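Local coordinates for protein LP04448p (Drosophila melanogaster, PDB 4QMH) that probably binds tubulin through this fourth TOG domain, one of an array with which the XMAP215 family drives microtubule polymerization, at residues I73-L78 against S112-A117; Q83-M88 against N123-K128; D57-L62 against V96-P101. One frame throughout, in Å; residues are numbered along the deposited sequence.

Contact 1 of 3, residues I73-L78 against S112-A117; sequences IAQTTL and SFVRAA
Gln75 meets Phe113 and Val114 with its terminal amide. The two side chains of Gln75 and Phe113 cross at about a right angle, and the amide and ring planes are 75° apart. OE1 of Gln75 sits in the ring plane at the edge, 3.7 Å from Phe113 CZ. NE2 of Gln75 lies 3.5 Å from Val114 CG2 and also stays close to Phe113 CZ, obliquely to the ring. That same methyl sits over one face of the Phe113 ring, offset toward its rim, so the valine branch is shared by amide and ring. Phe113 can lie over Val114 because its CG stands between the backbone N and the carbonyl carbon (chi1 80°), which swings the ring toward helix 71-88. The Gln75 chain is extended beyond CG and carries its amide out to meet it. With an alanine here the amide would be gone, and the Phe113 edge and Val114 CG2 would probably lose their partner, opening a gap at this end. One turn further on, Leu78 reaches across. CD1 of Leu78 touches Ala117 CB at 3.9 Å and Val114 CG1 at 4.1 Å. The helix segments run at 33° to each other, with axes 10.2 Å apart. No hydrogen bond crosses between them. The contact therefore holds by van der Waals packing, amide against hydrocarbon at one end and aliphatic groups at the other.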
loop_
_atom_site.group_PDB
_atom_site.type_symbol
_atom_site.label_atom_id
_atom_site.label_comp_id
_atom_site.label_asym_id
_atom_site.label_seq_id
_atom_site.Cartn_x
_atom_site.Cartn_y
_atom_site.Cartn_z
ATOM N N ILE A 73 12.240 13.635 -6.529
ATOM C CA ILE A 73 12.237 13.430 -5.083
ATOM C C ILE A 73 11.313 12.273 -4.698
ATOM O O ILE A 73 11.671 11.420 -3.889
ATOM C CB ILE A 73 11.786 14.697 -4.328
ATOM C CG1 ILE A 73 12.773 15.847 -4.543
ATOM C CG2 ILE A 73 11.622 14.406 -2.841
ATOM C CD1 ILE A 73 14.169 15.571 -3.973
ATOM N N ALA A 74 10.119 12.248 -5.283
ATOM C CA ALA A 74 9.160 11.190 -4.992
ATOM C C ALA A 74 9.715 9.811 -5.348
ATOM O O ALA A 74 9.522 8.843 -4.607
ATOM C CB ALA A 74 7.841 11.450 -5.719
ATOM N N GLN A 75 10.399 9.723 -6.485
ATOM C CA GLN A 75 10.997 8.471 -6.918
ATOM C C GLN A 75 12.162 8.058 -6.023
ATOM O O GLN A 75 12.276 6.897 -5.631
ATOM C CB GLN A 75 11.434 8.576 -8.372
ATOM C CG GLN A 75 10.244 8.745 -9.302
ATOM C CD GLN A 75 10.618 9.360 -10.626
ATOM O OE1 GLN A 75 11.797 9.444 -10.972
ATOM N NE2 GLN A 75 9.610 9.804 -11.380
ATOM N N THR A 76 13.012 9.021 -5.685
ATOM C CA THR A 76 14.142 8.757 -4.806
ATOM C C THR A 76 13.642 8.247 -3.459
ATOM O O THR A 76 14.226 7.326 -2.863
ATOM C CB THR A 76 15.009 10.019 -4.612
ATOM O OG1 THR A 76 15.581 10.390 -5.875
ATOM C CG2 THR A 76 16.144 9.748 -3.615
ATOM N N THR A 77 12.556 8.842 -2.980
ATOM C CA THR A 77 11.987 8.465 -1.691
ATOM C C THR A 77 11.477 7.019 -1.703
ATOM O O THR A 77 11.633 6.297 -0.718
ATOM C CB THR A 77 10.894 9.467 -1.236
ATOM O OG1 THR A 77 11.445 10.791 -1.200
ATOM C CG2 THR A 77 10.344 9.109 0.121
ATOM N N LEU A 78 10.887 6.573 -2.814
ATOM C CA LEU A 78 10.477 5.173 -2.909
ATOM C C LEU A 78 11.685 4.253 -2.744
ATOM O O LEU A 78 11.624 3.274 -2.001
ATOM C CB LEU A 78 9.758 4.884 -4.229
ATOM C CG LEU A 78 8.353 5.475 -4.359
ATOM C CD1 LEU A 78 7.942 5.505 -5.832
ATOM C CD2 LEU A 78 7.327 4.703 -3.508
ATOM N N SER A 112 5.049 3.814 -15.652
ATOM C CA SER A 112 5.035 2.433 -15.169
ATOM C C SER A 112 6.177 2.103 -14.211
ATOM O O SER A 112 6.009 1.292 -13.307
ATOM C CB SER A 112 5.067 1.453 -16.343
ATOM O OG SER A 112 6.321 1.503 -17.001
ATOM N N PHE A 113 7.347 2.704 -14.413
ATOM C CA PHE A 113 8.462 2.413 -13.524
ATOM C C PHE A 113 8.213 2.953 -12.117
ATOM O O PHE A 113 8.712 2.392 -11.145
ATOM C CB PHE A 113 9.804 2.907 -14.105
ATOM C CG PHE A 113 10.061 4.382 -13.920
ATOM C CD1 PHE A 113 10.791 4.843 -12.826
ATOM C CD2 PHE A 113 9.611 5.301 -14.849
ATOM C CE1 PHE A 113 11.047 6.204 -12.663
ATOM C CE2 PHE A 113 9.862 6.650 -14.697
ATOM C CZ PHE A 113 10.580 7.104 -13.601
ATOM N N VAL A 114 7.440 4.033 -12.002
ATOM C CA VAL A 114 7.103 4.573 -10.690
ATOM C C VAL A 114 6.079 3.658 -10.036
ATOM O O VAL A 114 6.185 3.333 -8.850
ATOM C CB VAL A 114 6.552 6.017 -10.764
ATOM C CG1 VAL A 114 6.198 6.533 -9.370
ATOM C CG2 VAL A 114 7.587 6.939 -11.427
ATOM N N ARG A 115 5.092 3.221 -10.809
ATOM C CA ARG A 115 4.107 2.292 -10.243
ATOM C C ARG A 115 4.798 1.006 -9.772
ATOM O O ARG A 115 4.418 0.426 -8.760
ATOM C CB ARG A 115 2.994 1.972 -11.241
ATOM C CG ARG A 115 2.210 3.196 -11.689
ATOM C CD ARG A 115 0.913 2.815 -12.405
ATOM N NE ARG A 115 1.160 1.988 -13.591
ATOM C CZ ARG A 115 1.280 2.471 -14.828
ATOM N NH1 ARG A 115 1.175 3.772 -15.041
ATOM N NH2 ARG A 115 1.501 1.650 -15.853
ATOM N N ALA A 116 5.847 0.596 -10.485
ATOM C CA ALA A 116 6.572 -0.630 -10.152
ATOM C C ALA A 116 7.382 -0.467 -8.877
ATOM O O ALA A 116 7.445 -1.377 -8.041
ATOM C CB ALA A 116 7.489 -1.035 -11.311
ATOM N N ALA A 117 8.017 0.691 -8.740
ATOM C CA ALA A 117 8.738 1.020 -7.523
ATOM C C ALA A 117 7.779 1.019 -6.342
ATOM O O ALA A 117 8.115 0.536 -5.258
ATOM C CB ALA A 117 9.431 2.377 -7.659
#

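Contact 2 of 3, residues Q83-M88 against N123-K128; sequences QLATAM and NSFGEK
Ala85 and Phe125 mark the closest backbone approach, with their CA atoms 6.0 Å apart. The two helix segments run nearly parallel, at 12°, and their axes come within 9.4 Å. The small Ala85 side chain points toward the other helix. Ala85 CB meets Ser124 OG at 3.5 Å and Phe125 CE1 at 3.6 Å. CD1 and CZ of the same ring are a little further from the methyl, which approaches the ring obliquely. Phe125 has CG anti to the carbonyl carbon (chi1 -86°), and this brings one side of its ring up to Ala85.

Lys128 runs past the Ala85 carbonyl and on to Thr86. Lys128 CD is 3.3 Å from Ala85 O, and Lys128 CE is 3.6 Å from Thr86 CA. The chain is extended as far as CE and then bends at chi4 (61°). The bend turns the amine back to its own helix, where Lys128 NZ donates a hydrogen bond of 2.8 Å to Ser124 OG. The ammonium group is thus tied to a serine one turn earlier, while the methylenes do the packing. No hydrogen bond joins the two segments.

Behind Ala85, Leu84 and Ala87 pack on Ile45 of helix 31-48. Phe125 reaches Val96 and Leu99 of helix 96-106, and its ring packs edge-to-face with Phe103. In this all-helical, HEAT-like TOG domain the contact joins the C-terminal parts of helices 71-88 and 112-129, which lie side by side although helix 96-106 comes between them in the chain.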
loop_
_atom_site.group_PDB
_atom_site.type_symbol
_atom_site.label_atom_id
_atom_site.label_comp_id
_atom_site.label_asym_id
_atom_site.label_seq_id
_atom_site.Cartn_x
_atom_site.Cartn_y
_atom_site.Cartn_z
ATOM N N GLN A 83 14.990 0.590 0.767
ATOM C CA GLN A 83 16.234 0.436 1.521
ATOM C C GLN A 83 15.935 0.351 3.024
ATOM O O GLN A 83 16.521 -0.462 3.748
ATOM C CB GLN A 83 17.164 1.611 1.205
ATOM C CG GLN A 83 18.456 1.662 1.996
ATOM C CD GLN A 83 19.228 2.955 1.765
ATOM O OE1 GLN A 83 18.721 3.903 1.159
ATOM N NE2 GLN A 83 20.461 2.994 2.242
ATOM N N LEU A 84 15.008 1.180 3.490
ATOM C CA LEU A 84 14.660 1.197 4.899
ATOM C C LEU A 84 14.031 -0.135 5.306
ATOM O O LEU A 84 14.320 -0.683 6.380
ATOM C CB LEU A 84 13.707 2.370 5.191
ATOM C CG LEU A 84 13.453 2.739 6.653
ATOM C CD1 LEU A 84 14.656 3.455 7.277
ATOM C CD2 LEU A 84 12.216 3.616 6.750
ATOM N N ALA A 85 13.172 -0.673 4.446
ATOM C CA ALA A 85 12.517 -1.941 4.754
ATOM C C ALA A 85 13.554 -3.037 4.941
ATOM O O ALA A 85 13.500 -3.807 5.899
ATOM C CB ALA A 85 11.548 -2.325 3.646
ATOM N N THR A 86 14.495 -3.101 4.009
ATOM C CA THR A 86 15.536 -4.116 4.058
ATOM C C THR A 86 16.353 -3.985 5.344
ATOM O O THR A 86 16.650 -4.979 6.002
ATOM C CB THR A 86 16.445 -4.020 2.821
ATOM O OG1 THR A 86 15.669 -4.310 1.645
ATOM C CG2 THR A 86 17.612 -5.008 2.932
ATOM N N ALA A 87 16.700 -2.755 5.700
ATOM C CA ALA A 87 17.497 -2.501 6.903
ATOM C C ALA A 87 16.748 -2.833 8.196
ATOM O O ALA A 87 17.347 -3.225 9.200
ATOM C CB ALA A 87 17.968 -1.026 6.919
ATOM N N MET A 88 15.430 -2.681 8.173
ATOM C CA MET A 88 14.631 -2.766 9.400
ATOM C C MET A 88 14.032 -4.152 9.624
ATOM O O MET A 88 13.688 -4.512 10.754
ATOM C CB MET A 88 13.517 -1.719 9.346
ATOM C CG MET A 88 13.136 -1.145 10.677
ATOM S SD MET A 88 11.957 0.200 10.460
ATOM C CE MET A 88 13.014 1.625 10.279
ATOM N N ASN A 123 5.268 -4.626 -1.519
ATOM C CA ASN A 123 5.526 -6.049 -1.333
ATOM C C ASN A 123 6.733 -6.323 -0.436
ATOM O O ASN A 123 6.765 -7.331 0.265
ATOM C CB ASN A 123 5.624 -6.764 -2.683
ATOM C CG ASN A 123 4.270 -6.894 -3.358
ATOM O OD1 ASN A 123 3.251 -7.071 -2.690
ATOM N ND2 ASN A 123 4.249 -6.782 -4.680
ATOM N N SER A 124 7.709 -5.420 -0.446
ATOM C CA SER A 124 8.827 -5.544 0.484
ATOM C C SER A 124 8.377 -5.380 1.928
ATOM O O SER A 124 8.739 -6.186 2.796
ATOM C CB SER A 124 9.940 -4.550 0.170
ATOM O OG SER A 124 10.993 -4.721 1.111
ATOM N N PHE A 125 7.595 -4.337 2.200
ATOM C CA PHE A 125 7.057 -4.155 3.535
ATOM C C PHE A 125 6.167 -5.334 3.913
ATOM O O PHE A 125 6.191 -5.796 5.052
ATOM C CB PHE A 125 6.282 -2.836 3.645
ATOM C CG PHE A 125 7.152 -1.646 3.978
ATOM C CD1 PHE A 125 8.035 -1.122 3.040
ATOM C CD2 PHE A 125 7.094 -1.065 5.238
ATOM C CE1 PHE A 125 8.838 -0.033 3.356
ATOM C CE2 PHE A 125 7.891 0.025 5.559
ATOM C CZ PHE A 125 8.766 0.536 4.613
ATOM N N GLY A 126 5.389 -5.828 2.955
ATOM C CA GLY A 126 4.481 -6.932 3.235
ATOM C C GLY A 126 5.220 -8.189 3.656
ATOM O O GLY A 126 4.891 -8.821 4.661
ATOM N N GLU A 127 6.233 -8.548 2.883
ATOM C CA GLU A 127 7.040 -9.725 3.173
ATOM C C GLU A 127 7.800 -9.620 4.492
ATOM O O GLU A 127 7.880 -10.583 5.250
ATOM C CB GLU A 127 8.033 -9.971 2.042
ATOM C CG GLU A 127 7.383 -10.260 0.690
ATOM C CD GLU A 127 6.469 -11.476 0.711
ATOM O OE1 GLU A 127 6.519 -12.255 1.688
ATOM O OE2 GLU A 127 5.699 -11.654 -0.258
ATOM N N LYS A 128 8.356 -8.445 4.762
ATOM C CA LYS A 128 9.226 -8.271 5.917
ATOM C C LYS A 128 8.464 -8.048 7.215
ATOM O O LYS A 128 8.809 -8.614 8.255
ATOM C CB LYS A 128 10.200 -7.122 5.661
ATOM C CG LYS A 128 11.155 -7.420 4.537
ATOM C CD LYS A 128 11.980 -6.211 4.164
ATOM C CE LYS A 128 13.005 -6.562 3.106
ATOM N NZ LYS A 128 12.369 -7.046 1.852
#

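Contact 3 of 3, residues D57-L62 against V96-P101; sequences DLAPAL and VRNLFP
Asn98 lays its side-chain amide over the Ala59-Pro60 step of helix 58-66. ND2 of Asn98 is 3.7 Å from Ala59 CB. On the other branch, OD1 of Asn98 comes within 3.8 Å of Pro60 CG. CG of Asn98 stands anti to its carbonyl carbon (chi1 -82°), which carries the amide across to the other helix. These are van der Waals contacts, and no hydrogen bond crosses between the segments.

Leu99 makes the more buried half. Leu99 CD2 meets Ala59 O at 3.6 Å and Leu62 CB at 3.9 Å. One branch thus bridges a carbonyl and a side chain on the facing helix. The small Ala59 side chain suits the near approach. The axes are 8.5 Å apart and the segments run at only 12° to each other. The CA atoms of Pro60 and Asn98 are 5.8 Å apart.

Leu58 and Leu62 also pack on Met26 of helix 20-26, on the N-terminal side. Toward the C-terminus, Phe100 touches Ile122 of helix 112-129 and Ile140 of helix 139-145, and its ring stacks with that of Phe134. The two short helices thus lie side by side between these neighbours.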
loop_
_atom_site.group_PDB
_atom_site.type_symbol
_atom_site.label_atom_id
_atom_site.label_comp_id
_atom_site.label_asym_id
_atom_site.label_seq_id
_atom_site.Cartn_x
_atom_site.Cartn_y
_atom_site.Cartn_z
ATOM N N ASP A 57 11.444 11.080 14.063
ATOM C CA ASP A 57 10.299 11.557 13.297
ATOM C C ASP A 57 10.459 11.323 11.792
ATOM O O ASP A 57 9.834 12.006 10.979
ATOM C CB ASP A 57 10.065 13.053 13.566
ATOM C CG ASP A 57 9.758 13.352 15.029
ATOM O OD1 ASP A 57 9.089 12.530 15.670
ATOM O OD2 ASP A 57 10.195 14.407 15.532
ATOM N N LEU A 58 11.298 10.362 11.424
ATOM C CA LEU A 58 11.607 10.145 10.018
ATOM C C LEU A 58 10.408 9.674 9.186
ATOM O O LEU A 58 10.278 10.060 8.026
ATOM C CB LEU A 58 12.750 9.142 9.857
ATOM C CG LEU A 58 13.161 8.829 8.418
ATOM C CD1 LEU A 58 13.652 10.109 7.711
ATOM C CD2 LEU A 58 14.227 7.747 8.409
ATOM N N ALA A 59 9.540 8.834 9.756
ATOM C CA ALA A 59 8.463 8.244 8.954
ATOM C C ALA A 59 7.486 9.275 8.393
ATOM O O ALA A 59 7.192 9.259 7.203
ATOM C CB ALA A 59 7.727 7.119 9.721
ATOM N N PRO A 60 6.989 10.194 9.237
ATOM C CA PRO A 60 6.106 11.218 8.670
ATOM C C PRO A 60 6.846 12.112 7.672
ATOM O O PRO A 60 6.264 12.544 6.673
ATOM C CB PRO A 60 5.662 12.021 9.894
ATOM C CG PRO A 60 5.904 11.124 11.069
ATOM C CD PRO A 60 7.084 10.278 10.704
ATOM N N ALA A 61 8.124 12.358 7.935
ATOM C CA ALA A 61 8.949 13.144 7.023
ATOM C C ALA A 61 9.036 12.471 5.657
ATOM O O ALA A 61 8.870 13.125 4.632
ATOM C CB ALA A 61 10.338 13.352 7.602
ATOM N N LEU A 62 9.295 11.163 5.650
ATOM C CA LEU A 62 9.344 10.416 4.391
ATOM C C LEU A 62 7.995 10.363 3.688
ATOM O O LEU A 62 7.930 10.366 2.457
ATOM C CB LEU A 62 9.854 8.990 4.607
ATOM C CG LEU A 62 11.342 8.848 4.921
ATOM C CD1 LEU A 62 11.669 7.399 5.233
ATOM C CD2 LEU A 62 12.155 9.337 3.729
ATOM N N VAL A 96 4.114 1.378 8.654
ATOM C CA VAL A 96 3.167 1.165 7.561
ATOM C C VAL A 96 2.083 2.249 7.514
ATOM O O VAL A 96 1.748 2.774 6.447
ATOM C CB VAL A 96 2.551 -0.258 7.644
ATOM C CG1 VAL A 96 1.262 -0.343 6.834
ATOM C CG2 VAL A 96 3.565 -1.285 7.177
ATOM N N ARG A 97 1.548 2.616 8.674
ATOM C CA ARG A 97 0.526 3.657 8.710
ATOM C C ARG A 97 0.994 4.989 8.100
ATOM O O ARG A 97 0.212 5.700 7.463
ATOM C CB ARG A 97 0.033 3.846 10.142
ATOM C CG ARG A 97 -1.077 4.834 10.296
ATOM C CD ARG A 97 -1.547 4.859 11.739
ATOM N NE ARG A 97 -2.529 5.910 11.936
ATOM C CZ ARG A 97 -3.822 5.756 11.708
ATOM N NH1 ARG A 97 -4.281 4.582 11.282
ATOM N NH2 ARG A 97 -4.651 6.771 11.910
ATOM N N ASN A 98 2.271 5.327 8.281
ATOM C CA ASN A 98 2.812 6.539 7.671
ATOM C C ASN A 98 3.089 6.401 6.176
ATOM O O ASN A 98 2.792 7.306 5.396
ATOM C CB ASN A 98 4.084 6.999 8.396
ATOM C CG ASN A 98 3.788 7.802 9.655
ATOM O OD1 ASN A 98 3.227 8.901 9.594
ATOM N ND2 ASN A 98 4.181 7.265 10.798
ATOM N N LEU A 99 3.649 5.265 5.773
ATOM C CA LEU A 99 4.236 5.150 4.441
ATOM C C LEU A 99 3.330 4.500 3.408
ATOM O O LEU A 99 3.400 4.835 2.234
ATOM C CB LEU A 99 5.547 4.371 4.494
ATOM C CG LEU A 99 6.570 4.987 5.446
ATOM C CD1 LEU A 99 7.803 4.092 5.523
ATOM C CD2 LEU A 99 6.934 6.397 5.000
ATOM N N PHE A 100 2.501 3.558 3.842
ATOM C CA PHE A 100 1.642 2.825 2.912
ATOM C C PHE A 100 0.690 3.731 2.103
ATOM O O PHE A 100 0.539 3.532 0.903
ATOM C CB PHE A 100 0.885 1.724 3.678
ATOM C CG PHE A 100 0.056 0.804 2.817
ATOM C CD1 PHE A 100 0.583 0.202 1.683
ATOM C CD2 PHE A 100 -1.243 0.477 3.197
ATOM C CE1 PHE A 100 -0.175 -0.679 0.923
ATOM C CE2 PHE A 100 -2.009 -0.395 2.432
ATOM C CZ PHE A 100 -1.469 -0.976 1.296
ATOM N N PRO A 101 0.047 4.723 2.747
ATOM C CA PRO A 101 -0.792 5.612 1.929
ATOM C C PRO A 101 -0.016 6.257 0.782
ATOM O O PRO A 101 -0.565 6.418 -0.321
ATOM C CB PRO A 101 -1.254 6.667 2.928
ATOM C CG PRO A 101 -1.327 5.894 4.244
ATOM C CD PRO A 101 -0.108 4.990 4.190
#

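Overall arrangement
The three contacts lie in the N-terminal half of the domain, with centres about 13 to 15 Å apart. Contacts 1 and 2 both join helix 71-88 to helix 112-129, near opposite ends of the pair. Contact 3 joins helix 58-66 to helix 96-106. The four helices follow in the order 58-66, 71-88, 96-106, 112-129, so each contact skips one helix and the segments alternate along the chain. Contact 3 touches both others: Thr77 CG2 meets Leu62 O, and Leu84 packs on Leu62. Contacts 1 and 2 do not touch. The two sets of helices are consistent with the layers of a HEAT-repeat TOG domain, stacked into a scaffold that probably presents a surface to tubulin.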